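Local coordinates for protein 3,6-diketocamphane 1,6-monooxygenase (Pseudomonas putida, PDB 4UWM) that uses FMNH2 and molecular oxygen to convert a diketocamphane into its lactone in a Baeyer-Villiger reaction, a step in the breakdown of (-)-camphor, at residues F23-G26 / I27-V31; A30-A33 / D34-G37; T326-E329 / K330-L334. All coordinates share one frame; numbering follows the deposited sequence. Where two conformers were deposited one is given.

Contact 1 (F23-G26 / I27-V31); sequences FDWG and IKSAV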
loop_
_atom_site.group_PDB
_atom_site.type_symbol
_atom_site.label_atom_id
_atom_site.label_comp_id
_atom_site.label_asym_id
_atom_site.label_seq_id
_atom_site.Cartn_x
_atom_site.Cartn_y
_atom_site.Cartn_z
ATOM N N PHE A 23 -13.317 -1.313 1.310
ATOM C CA PHE A 23 -12.356 -1.525 0.216
ATOM C C PHE A 23 -13.086 -1.866 -1.090
ATOM O O PHE A 23 -12.820 -1.265 -2.141
ATOM C CB PHE A 23 -11.326 -2.586 0.628
ATOM C CG PHE A 23 -10.008 -2.493 -0.114
ATOM C CD1 PHE A 23 -9.131 -1.443 0.145
ATOM C CD2 PHE A 23 -9.640 -3.473 -1.050
ATOM C CE1 PHE A 23 -7.905 -1.366 -0.511
ATOM C CE2 PHE A 23 -8.428 -3.401 -1.717
ATOM C CZ PHE A 23 -7.562 -2.330 -1.452
ATOM N N ASP A 24 -14.074 -2.762 -1.005
ATOM C CA ASP A 24 -14.927 -3.117 -2.147
ATOM C C ASP A 24 -15.663 -1.902 -2.733
ATOM O O ASP A 24 -15.639 -1.678 -3.950
ATOM C CB ASP A 24 -15.916 -4.233 -1.736
ATOM C CG ASP A 24 -16.581 -4.919 -2.946
ATOM O OD1 ASP A 24 -15.950 -5.061 -4.020
ATOM O OD2 ASP A 24 -17.746 -5.329 -2.798
ATOM N N TRP A 25 -16.273 -1.097 -1.867
ATOM C CA TRP A 25 -16.949 0.127 -2.287
ATOM C C TRP A 25 -15.994 1.127 -2.978
ATOM O O TRP A 25 -16.335 1.737 -4.012
ATOM C CB TRP A 25 -17.652 0.772 -1.077
ATOM C CG TRP A 25 -18.383 2.107 -1.361
ATOM C CD1 TRP A 25 -18.333 3.253 -0.606
ATOM C CD2 TRP A 25 -19.307 2.377 -2.421
ATOM N NE1 TRP A 25 -19.137 4.228 -1.165
ATOM C CE2 TRP A 25 -19.741 3.711 -2.278
ATOM C CE3 TRP A 25 -19.791 1.622 -3.502
ATOM C CZ2 TRP A 25 -20.667 4.309 -3.166
ATOM C CZ3 TRP A 25 -20.699 2.224 -4.394
ATOM C CH2 TRP A 25 -21.123 3.556 -4.213
ATOM N N GLY A 26 -14.798 1.285 -2.414
ATOM C CA GLY A 26 -13.782 2.129 -3.055
ATOM C C GLY A 26 -13.423 1.696 -4.468
ATOM O O GLY A 26 -13.372 2.539 -5.369
ATOM N N ILE A 27 -13.186 0.402 -4.665
ATOM C CA ILE A 27 -12.821 -0.128 -5.993
ATOM C C ILE A 27 -14.004 0.030 -6.975
ATOM O O ILE A 27 -13.816 0.516 -8.094
ATOM C CB ILE A 27 -12.346 -1.605 -5.947
ATOM C CG1 ILE A 27 -11.034 -1.753 -5.133
ATOM C CG2 ILE A 27 -12.134 -2.164 -7.373
ATOM C CD1 ILE A 27 -10.690 -3.201 -4.779
ATOM N N LYS A 28 -15.208 -0.370 -6.539
ATOM C CA LYS A 28 -16.404 -0.199 -7.368
ATOM C C LYS A 28 -16.618 1.265 -7.732
ATOM O O LYS A 28 -16.997 1.576 -8.875
ATOM C CB LYS A 28 -17.632 -0.846 -6.702
ATOM C CG LYS A 28 -17.550 -2.368 -6.708
ATOM C CD LYS A 28 -18.637 -3.061 -5.892
ATOM C CE LYS A 28 -18.489 -4.578 -6.005
ATOM N NZ LYS A 28 -19.367 -5.321 -5.059
ATOM N N SER A 29 -16.334 2.155 -6.790
ATOM C CA SER A 29 -16.448 3.593 -6.996
ATOM C C SER A 29 -15.440 4.074 -8.040
ATOM O O SER A 29 -15.801 4.848 -8.924
ATOM C CB SER A 29 -16.253 4.359 -5.686
ATOM O OG SER A 29 -17.421 4.327 -4.874
ATOM N N ALA A 30 -14.186 3.599 -7.950
ATOM C CA ALA A 30 -13.150 4.007 -8.902
ATOM C C ALA A 30 -13.500 3.567 -10.337
ATOM O O ALA A 30 -13.373 4.357 -11.280
ATOM C CB ALA A 30 -11.798 3.425 -8.487
ATOM N N VAL A 31 -13.920 2.313 -10.487
ATOM C CA VAL A 31 -14.333 1.764 -11.794
ATOM C C VAL A 31 -15.512 2.563 -12.401
ATOM O O VAL A 31 -15.453 2.968 -13.564
ATOM C CB VAL A 31 -14.668 0.252 -11.714
ATOM C CG1 VAL A 31 -15.224 -0.275 -13.037
ATOM C CG2 VAL A 31 -13.435 -0.546 -11.321
#

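Contact 2 (A30-A33 / D34-G37); sequences AVQA and DSVG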
loop_
_atom_site.group_PDB
_atom_site.type_symbol
_atom_site.label_atom_id
_atom_site.label_comp_id
_atom_site.label_asym_id
_atom_site.label_seq_id
_atom_site.Cartn_x
_atom_site.Cartn_y
_atom_site.Cartn_z
ATOM N N ALA A 30 -14.186 3.599 -7.950
ATOM C CA ALA A 30 -13.150 4.007 -8.902
ATOM C C ALA A 30 -13.500 3.567 -10.337
ATOM O O ALA A 30 -13.373 4.357 -11.280
ATOM C CB ALA A 30 -11.798 3.425 -8.487
ATOM N N VAL A 31 -13.920 2.313 -10.487
ATOM C CA VAL A 31 -14.333 1.764 -11.794
ATOM C C VAL A 31 -15.512 2.563 -12.401
ATOM O O VAL A 31 -15.453 2.968 -13.564
ATOM C CB VAL A 31 -14.668 0.252 -11.714
ATOM C CG1 VAL A 31 -15.224 -0.275 -13.037
ATOM C CG2 VAL A 31 -13.435 -0.546 -11.321
ATOM N N GLN A 32 -16.547 2.834 -11.607
ATOM C CA GLN A 32 -17.736 3.521 -12.124
ATOM C C GLN A 32 -17.385 4.961 -12.509
ATOM O O GLN A 32 -17.843 5.443 -13.543
ATOM C CB GLN A 32 -18.889 3.476 -11.110
ATOM C CG GLN A 32 -20.243 3.972 -11.627
ATOM C CD GLN A 32 -20.404 5.491 -11.585
ATOM O OE1 GLN A 32 -19.743 6.204 -10.813
ATOM N NE2 GLN A 32 -21.306 5.995 -12.411
ATOM N N ALA A 33 -16.573 5.641 -11.686
ATOM C CA ALA A 33 -16.189 7.020 -11.983
ATOM C C ALA A 33 -15.388 7.073 -13.280
ATOM O O ALA A 33 -15.627 7.943 -14.127
ATOM C CB ALA A 33 -15.427 7.654 -10.816
ATOM N N ASP A 34 -14.454 6.129 -13.443
ATOM C CA ASP A 34 -13.694 5.999 -14.677
ATOM C C ASP A 34 -14.644 5.800 -15.886
ATOM O O ASP A 34 -14.459 6.457 -16.905
ATOM C CB ASP A 34 -12.705 4.826 -14.566
ATOM C CG ASP A 34 -11.751 4.728 -15.736
ATOM O OD1 ASP A 34 -11.053 5.723 -16.071
ATOM O OD2 ASP A 34 -11.648 3.614 -16.292
ATOM N N SER A 35 -15.641 4.916 -15.745
ATOM C CA SER A 35 -16.576 4.585 -16.838
ATOM C C SER A 35 -17.410 5.782 -17.326
ATOM O O SER A 35 -17.810 5.821 -18.483
ATOM C CB SER A 35 -17.506 3.440 -16.433
ATOM O OG SER A 35 -18.494 3.892 -15.522
ATOM N N VAL A 36 -17.674 6.749 -16.460
ATOM C CA VAL A 36 -18.494 7.903 -16.846
ATOM C C VAL A 36 -17.658 9.174 -17.008
ATOM O O VAL A 36 -18.200 10.273 -16.990
ATOM C CB VAL A 36 -19.702 8.138 -15.897
ATOM C CG1 VAL A 36 -20.576 6.896 -15.827
ATOM C CG2 VAL A 36 -19.257 8.554 -14.493
ATOM N N GLY A 37 -16.335 9.004 -17.139
ATOM C CA GLY A 37 -15.421 10.096 -17.480
ATOM C C GLY A 37 -15.104 11.083 -16.380
ATOM O O GLY A 37 -14.729 12.233 -16.650
HETATM O O HOH W 1 -13.730 1.860 -15.414
#

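Contact 3 (T326-E329 / K330-L334); sequences TVTE and KINAL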
loop_
_atom_site.group_PDB
_atom_site.type_symbol
_atom_site.label_atom_id
_atom_site.label_comp_id
_atom_site.label_asym_id
_atom_site.label_seq_id
_atom_site.Cartn_x
_atom_site.Cartn_y
_atom_site.Cartn_z
ATOM N N THR A 326 -31.001 22.698 -12.920
ATOM C CA THR A 326 -30.910 23.369 -11.611
ATOM C C THR A 326 -29.470 23.403 -11.067
ATOM O O THR A 326 -28.999 24.432 -10.568
ATOM C CB THR A 326 -31.821 22.677 -10.584
ATOM O OG1 THR A 326 -33.156 22.646 -11.093
ATOM C CG2 THR A 326 -31.797 23.401 -9.243
ATOM N N VAL A 327 -28.772 22.274 -11.175
ATOM C CA VAL A 327 -27.387 22.194 -10.716
ATOM C C VAL A 327 -26.471 23.046 -11.597
ATOM O O VAL A 327 -25.616 23.777 -11.076
ATOM C CB VAL A 327 -26.910 20.729 -10.571
ATOM C CG1 VAL A 327 -25.401 20.656 -10.321
ATOM C CG2 VAL A 327 -27.660 20.067 -9.424
ATOM N N THR A 328 -26.679 22.982 -12.914
ATOM C CA THR A 328 -25.911 23.801 -13.860
ATOM C C THR A 328 -26.048 25.299 -13.552
ATOM O O THR A 328 -25.055 26.038 -13.543
ATOM C CB THR A 328 -26.314 23.521 -15.322
ATOM O OG1 THR A 328 -26.187 22.120 -15.595
ATOM C CG2 THR A 328 -25.430 24.302 -16.296
ATOM N N GLU A 329 -27.275 25.737 -13.284
ATOM C CA GLU A 329 -27.520 27.141 -12.978
ATOM C C GLU A 329 -26.901 27.529 -11.644
ATOM O O GLU A 329 -26.293 28.598 -11.534
ATOM C CB GLU A 329 -29.014 27.464 -13.020
ATOM C CG GLU A 329 -29.550 27.626 -14.436
ATOM C CD GLU A 329 -31.060 27.793 -14.494
ATOM O OE1 GLU A 329 -31.646 28.370 -13.552
ATOM O OE2 GLU A 329 -31.663 27.345 -15.492
ATOM N N LYS A 330 -27.035 26.652 -10.645
ATOM C CA LYS A 330 -26.406 26.856 -9.331
ATOM C C LYS A 330 -24.880 27.002 -9.414
ATOM O O LYS A 330 -24.289 27.809 -8.689
ATOM C CB LYS A 330 -26.788 25.737 -8.366
ATOM C CG LYS A 330 -28.044 26.014 -7.565
ATOM C CD LYS A 330 -28.594 24.733 -6.968
ATOM C CE LYS A 330 -29.661 25.017 -5.927
ATOM N NZ LYS A 330 -30.378 23.763 -5.563
ATOM N N ILE A 331 -24.250 26.241 -10.305
ATOM C CA ILE A 331 -22.799 26.337 -10.494
ATOM C C ILE A 331 -22.440 27.668 -11.158
ATOM O O ILE A 331 -21.479 28.337 -10.747
ATOM C CB ILE A 331 -22.209 25.116 -11.257
ATOM C CG1 ILE A 331 -22.428 23.819 -10.452
ATOM C CG2 ILE A 331 -20.715 25.307 -11.521
ATOM C CD1 ILE A 331 -22.049 22.546 -11.185
ATOM N N ASN A 332 -23.231 28.058 -12.158
ATOM C CA ASN A 332 -23.051 29.344 -12.848
ATOM C C ASN A 332 -23.100 30.549 -11.904
ATOM O O ASN A 332 -22.223 31.423 -11.968
ATOM C CB ASN A 332 -24.064 29.496 -13.977
ATOM C CG ASN A 332 -23.781 28.570 -15.138
ATOM O OD1 ASN A 332 -22.662 28.515 -15.646
ATOM N ND2 ASN A 332 -24.800 27.844 -15.574
ATOM N N ALA A 333 -24.102 30.571 -11.022
ATOM C CA ALA A 333 -24.199 31.579 -9.968
ATOM C C ALA A 333 -22.929 31.655 -9.122
ATOM O O ALA A 333 -22.427 32.747 -8.850
ATOM C CB ALA A 333 -25.417 31.335 -9.087
ATOM N N LEU A 334 -22.397 30.498 -8.719
ATOM C CA LEU A 334 -21.151 30.460 -7.949
ATOM C C LEU A 334 -19.981 30.983 -8.752
ATOM O O LEU A 334 -19.157 31.736 -8.224
ATOM C CB LEU A 334 -20.845 29.048 -7.440
ATOM C CG LEU A 334 -21.719 28.559 -6.298
ATOM C CD1 LEU A 334 -21.689 27.041 -6.243
ATOM C CD2 LEU A 334 -21.258 29.177 -4.987
#

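Contact 1 (F23-G26 / I27-V31)
Trp25 spreads its indole over the hydroxyl of Ser29, one turn further along helix 19-35. OG of Ser29 stands 3.4 Å from the plane of the Trp25 ring, above its centre. The CG of Trp25 lies anti to the backbone N (chi1 178°), which leans the ring toward the C-terminal end of the helix, over Ser29. The same OG donates a hydrogen bond to Trp25 O at 2.9 Å. Ser29 N also donates to Trp25 O, so two donors grip this carbonyl oxygen, from opposite faces of its plane. The hydroxyl thus keeps a polar partner although one side of it faces an aromatic ring.

Asp24 and Lys28 form an i to i+4 salt bridge in one of the two deposited conformers of the lysine. NZ of Lys28 reaches OD2 of Asp24 at 2.8 Å. It arrives on the syn side, 28° out of the carboxylate plane. The lysine chain is extended, and its CE passes 3.3 Å from Asp24 OD1. OD2 of Asp24 has a second partner, the hydroxyl of Tyr352. With Asp24 replaced by an alanine, Lys28 NZ would probably lose its carboxylate mate and Tyr352 OH this hydrogen-bond partner.

On another side of the helix, CD1 of Ile27 meets the Phe23 ring obliquely, 3.8 Å from CE2. Helix 57-65 packs against this pair through Leu60 and Ala63, and Ile98 of the second subunit touches Phe23. Gly26 O accepts from Ala30 N, continuing the regular helical bonding.

Trp25 also meets the ring of Phe9, in the strand before the helix, and its side chain lies about 10 Å from that of the FMN-binding His10. These are i to i+4 contacts on the helix of a beta-alpha-beta unit in the TIM-barrel fold of the bacterial luciferase family.

Contact 2 (A30-A33 / D34-G37)
Ser35, in one of its two deposited conformers, turns its hydroxyl back onto the carbonyl of Gln32, three residues earlier. OG then donates to Gln32 O at 2.6 Å. Its chi1 of 75° places OG between the backbone N and the carbonyl carbon, within reach of that oxygen. Val36 N donates to Gln32 O as well, at 3.2 Å, so this oxygen can take two bonds.

The other backbone bonds follow the end of the helix. Asp34 N donates to Ala30 O, and Ser35 N to Val31 O. Val36 N makes a further, weak bond to Ala33 O. Gly37 has a positive phi of 75° and is the C-prime residue of a Schellman motif. Within it, Gly37 N bonds Asp34 O, and Ile38 N pairs with Ala33 O.

One water joins backbone to side chain. It donates to Val31 O at 2.8 Å and to Asp34 OD2 at 2.9 Å. The carboxylate of Asp34 is engaged mainly by a loop. OD1 accepts from Ile71 N and Asn70 N, and OD2 from Lys69 N.

The side-chain packing is slight. A bend at chi2 (-83°) turns the Gln32 amide toward Val36, and NE2 touches the CG1 methyl at 3.6 Å, a van der Waals contact. Helix 356-369 packs on these two side chains through Phe359, Leu362 and Glu363.

The chemistry is mostly that of a helix C terminus. The water and the Schellman turn, with the hydroxyl in one conformer, give its last carbonyls partners. The three loop N-H groups probably stabilise the negative charge of Asp34, and they tie the helix end to that loop.

Contact 3 (T326-E329 / K330-L334)
Lys330 runs back along Thr326, its neighbour one turn earlier. Its CB sits 3.4 Å from Thr326 O and also close to Val327 O. CG and CD continue past the same carbonyl, with CG 3.5 Å from Thr326 O. CD then comes alongside CG2 of Thr326 at 4.1 Å. At the tip, NZ passes 4.0 Å from CG2 of Thr326, and its hydrogen bond goes to Val321 O in strand 320-322. The two side chains point the same way. Thr326 sets its methyl against the lysine because CG2 is anti to the backbone N, while OG1 is turned to Asp265 and Ser323.

Val327 and Ile331 meet on another side of the helix. CG1 of Val327 lies 3.9 Å from CD1 of Ile331. CG1 of Ile331 also packs on Val327 O, at 3.2 Å.

Asn332 lies beside Thr328, its ND2 3.7 Å from the CG2 methyl. ND2 is near Thr328 O too, but the angle is too poor for a hydrogen bond. The backbone N of Asn332 does donate to Thr328 O. The threonine hydroxyl instead bonds Pro324 O, one turn back at the start of the helix. Lys330, Ile331 and Ala333 likewise donate their N-H groups to the carbonyls four residues earlier.

This is packing along helix 324-338, away from the FMN site. Val369 of helix 356-369 touches Val327, Thr328 and Ile331. Leu320 of strand 320-322 touches Lys330 and Ile331, and Ile373 in the C-terminal loop adds to the cover on Thr328, Ile331 and Asn332.

How the contacts relate
From the N terminus, strand 4-9 leads into helix 19-35, which carries contacts 1 and 2. Contact 1 spans its middle. Contact 2 begins on Ala30 and Val31, where contact 1 ends, and runs to the turn before strand 40-43. The two centres are 10 Å apart. Contact 3 comes much later, on helix 324-338, with its centre 23 Å from that of contact 2. None of the three closes a long loop, and none nests within or crosses another. Helix 356-369 packs on both contact 2 and contact 3, so it bridges two separated parts of the barrel's outer helical layer. Contact 1 additionally meets the second subunit.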